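PDB 3OOO: proline dipeptidase from Streptococcus agalactiae, which probably acts as a manganese-dependent hydrolase of the M24B peptidase family, represented here by its N-terminal creatinase/prolidase domain. Local coordinates for residues 32-37 and 53-58. Residues are numbered along the deposited sequence; the frame is centred on the assembly and turned at random.
Sequences TGFFCD and PILFVP
The ring of F34 meets L55 and V57 at an oblique slant. Two neighbouring carbons on one flank of the ring do the touching: CD2 of F34 lies 4.0 Å from CD2 of L55, and CE2 of F34 lies 3.9 Å from CG1 of V57. F34 holds CG anti to its own nitrogen (chi1 173°), which carries the ring across from the loop to the strand. L55 and V57 are two positions apart on an extended chain, so both aim toward the loop while F56 between them meets F74 and Y76. A broad flat phenyl suits this place because it can span both aliphatic side chains at once, and their branched methyls suit a buried, apolar contact between these three side chains. After helix 25-32, G33 takes a positive phi (83°), where a beta carbon would be jammed against the carbonyl O of T32, which calls for glycine; OG1 of T32 accepts from N of F34 at 3.1 Å, an ST turn. Within the creatinase/prolidase N-terminal domain, the loop packs through F34 on strand 54-58, which is flanked in the sheet by strands 44-48 and 73-76; R64 and S68 of helix 62-68 also touch F34.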
ATOM      1  N   THR A  32      -1.323 -21.588  -0.391  1.00 14.18           N
ATOM      2  CA  THR A  32      -0.211 -22.464   0.010  1.00 14.19           C
ATOM      3  C   THR A  32      -0.372 -23.189   1.346  1.00 14.39           C
ATOM      4  O   THR A  32       0.321 -24.177   1.592  1.00 14.89           O
ATOM      5  CB  THR A  32       1.135 -21.694   0.100  1.00 14.18           C
ATOM      6  OG1 THR A  32       1.099 -20.788   1.213  1.00 13.80           O
ATOM      7  CG2 THR A  32       1.442 -20.936  -1.194  1.00 14.06           C
ATOM      8  N   GLY A  33      -1.241 -22.681   2.216  1.00 14.15           N
ATOM      9  CA  GLY A  33      -1.361 -23.196   3.582  1.00 13.88           C
ATOM     10  C   GLY A  33      -0.343 -22.627   4.558  1.00 13.65           C
ATOM     11  O   GLY A  33      -0.320 -23.002   5.734  1.00 14.33           O
ATOM     12  N   PHE A  34       0.509 -21.727   4.067  1.00 13.01           N
ATOM     13  CA  PHE A  34       1.510 -21.062   4.892  1.00 12.39           C
ATOM     14  C   PHE A  34       1.034 -19.653   5.218  1.00 12.31           C
ATOM     15  O   PHE A  34       0.821 -18.847   4.307  1.00 11.96           O
ATOM     16  CB  PHE A  34       2.862 -21.026   4.158  1.00 12.55           C
ATOM     17  CG  PHE A  34       3.929 -20.219   4.861  1.00 11.93           C
ATOM     18  CD1 PHE A  34       4.602 -20.731   5.971  1.00 11.82           C
ATOM     19  CD2 PHE A  34       4.274 -18.949   4.400  1.00 11.69           C
ATOM     20  CE1 PHE A  34       5.588 -19.988   6.620  1.00 12.13           C
ATOM     21  CE2 PHE A  34       5.265 -18.198   5.039  1.00 12.43           C
ATOM     22  CZ  PHE A  34       5.923 -18.718   6.155  1.00 12.43           C
ATOM     23  N   PHE A  35       0.847 -19.380   6.510  1.00 12.24           N
ATOM     24  CA  PHE A  35       0.501 -18.038   6.976  1.00 12.64           C
ATOM     25  C   PHE A  35       1.671 -17.338   7.643  1.00 12.63           C
ATOM     26  O   PHE A  35       2.236 -17.841   8.618  1.00 12.53           O
ATOM     27  CB  PHE A  35      -0.685 -18.034   7.952  1.00 12.92           C
ATOM     28  CG  PHE A  35      -1.140 -16.642   8.318  1.00 13.48           C
ATOM     29  CD1 PHE A  35      -2.153 -16.024   7.596  1.00 14.22           C
ATOM     30  CD2 PHE A  35      -0.519 -15.932   9.352  1.00 14.73           C
ATOM     31  CE1 PHE A  35      -2.569 -14.729   7.907  1.00 14.54           C
ATOM     32  CE2 PHE A  35      -0.925 -14.633   9.669  1.00 15.34           C
ATOM     33  CZ  PHE A  35      -1.948 -14.034   8.945  1.00 15.32           C
ATOM     34  N   CYS A  36       2.002 -16.157   7.126  1.00 12.42           N
ATOM     35  CA  CYS A  36       2.958 -15.263   7.765  1.00 12.87           C
ATOM     36  C   CYS A  36       2.558 -13.835   7.439  1.00 12.03           C
ATOM     37  O   CYS A  36       2.354 -13.498   6.273  1.00 12.37           O
ATOM     38  CB  CYS A  36       4.380 -15.527   7.258  1.00 12.99           C
ATOM     39  SG  CYS A  36       5.632 -14.387   7.915  1.00 17.57           S
ATOM     40  N   ASP A  37       2.418 -13.001   8.464  1.00 11.17           N
ATOM     41  CA  ASP A  37       2.319 -11.567   8.238  1.00 10.48           C
ATOM     42  C   ASP A  37       3.638 -10.927   8.648  1.00 10.06           C
ATOM     43  O   ASP A  37       3.911 -10.778   9.842  1.00  9.90           O
ATOM     44  CB  ASP A  37       1.143 -10.935   8.993  1.00 11.11           C
ATOM     45  CG  ASP A  37       0.912  -9.475   8.597  1.00 11.19           C
ATOM     46  OD1 ASP A  37       1.794  -8.863   7.948  1.00 11.82           O
ATOM     47  OD2 ASP A  37      -0.161  -8.925   8.930  1.00 14.56           O
ATOM     48  N   PRO A  53       6.330 -22.053  -8.416  1.00  8.63           N
ATOM     49  CA  PRO A  53       6.398 -20.797  -7.666  1.00  8.55           C
ATOM     50  C   PRO A  53       7.644 -20.723  -6.797  1.00  7.71           C
ATOM     51  O   PRO A  53       8.269 -21.747  -6.514  1.00  7.93           O
ATOM     52  CB  PRO A  53       5.167 -20.847  -6.757  1.00  9.13           C
ATOM     53  CG  PRO A  53       4.279 -21.862  -7.332  1.00  9.14           C
ATOM     54  CD  PRO A  53       5.133 -22.839  -8.064  1.00  8.97           C
ATOM     55  N   ILE A  54       7.996 -19.511  -6.383  1.00  6.63           N
ATOM     56  CA  ILE A  54       9.108 -19.292  -5.468  1.00  5.98           C
ATOM     57  C   ILE A  54       8.631 -18.383  -4.348  1.00  5.67           C
ATOM     58  O   ILE A  54       8.063 -17.324  -4.604  1.00  5.87           O
ATOM     59  CB  ILE A  54      10.326 -18.664  -6.194  1.00  5.53           C
ATOM     60  CG1 ILE A  54      10.775 -19.573  -7.342  1.00  6.09           C
ATOM     61  CG2 ILE A  54      11.477 -18.420  -5.206  1.00  6.14           C
ATOM     62  CD1 ILE A  54      11.902 -19.031  -8.175  1.00  7.33           C
ATOM     63  N   LEU A  55       8.859 -18.810  -3.109  1.00  5.46           N
ATOM     64  CA  LEU A  55       8.449 -18.044  -1.939  1.00  5.28           C
ATOM     65  C   LEU A  55       9.648 -17.369  -1.274  1.00  5.51           C
ATOM     66  O   LEU A  55      10.664 -18.010  -1.014  1.00  5.70           O
ATOM     67  CB  LEU A  55       7.705 -18.964  -0.959  1.00  5.93           C
ATOM     68  CG  LEU A  55       7.291 -18.414   0.406  1.00  5.80           C
ATOM     69  CD1 LEU A  55       6.369 -17.229   0.277  1.00  6.50           C
ATOM     70  CD2 LEU A  55       6.617 -19.499   1.208  1.00  8.37           C
ATOM     71  N   PHE A  56       9.527 -16.064  -1.037  1.00  4.92           N
ATOM     72  CA  PHE A  56      10.558 -15.273  -0.369  1.00  4.56           C
ATOM     73  C   PHE A  56      10.014 -14.830   0.974  1.00  5.09           C
ATOM     74  O   PHE A  56       8.937 -14.257   1.025  1.00  4.82           O
ATOM     75  CB  PHE A  56      10.902 -14.050  -1.235  1.00  4.75           C
ATOM     76  CG  PHE A  56      11.944 -13.131  -0.635  1.00  4.15           C
ATOM     77  CD1 PHE A  56      13.245 -13.568  -0.427  1.00  4.68           C
ATOM     78  CD2 PHE A  56      11.627 -11.813  -0.321  1.00  4.31           C
ATOM     79  CE1 PHE A  56      14.210 -12.717   0.103  1.00  5.37           C
ATOM     80  CE2 PHE A  56      12.588 -10.953   0.217  1.00  3.99           C
ATOM     81  CZ  PHE A  56      13.884 -11.404   0.420  1.00  5.05           C
ATOM     82  N   VAL A  57      10.752 -15.086   2.051  1.00  5.15           N
ATOM     83  CA  VAL A  57      10.301 -14.736   3.404  1.00  5.97           C
ATOM     84  C   VAL A  57      11.455 -14.194   4.240  1.00  6.15           C
ATOM     85  O   VAL A  57      12.609 -14.334   3.851  1.00  6.03           O
ATOM     86  CB  VAL A  57       9.678 -15.958   4.150  1.00  6.26           C
ATOM     87  CG1 VAL A  57       8.332 -16.337   3.551  1.00  7.08           C
ATOM     88  CG2 VAL A  57      10.640 -17.153   4.171  1.00  7.25           C
ATOM     89  N   PRO A  58      11.157 -13.580   5.397  1.00  6.07           N
ATOM     90  CA  PRO A  58      12.269 -13.269   6.296  1.00  6.60           C
ATOM     91  C   PRO A  58      12.981 -14.554   6.704  1.00  6.94           C
ATOM     92  O   PRO A  58      12.345 -15.612   6.805  1.00  6.99           O
ATOM     93  CB  PRO A  58      11.580 -12.626   7.503  1.00  6.69           C
ATOM     94  CG  PRO A  58      10.296 -12.103   6.968  1.00  6.44           C
ATOM     95  CD  PRO A  58       9.871 -13.079   5.918  1.00  6.44           C
TER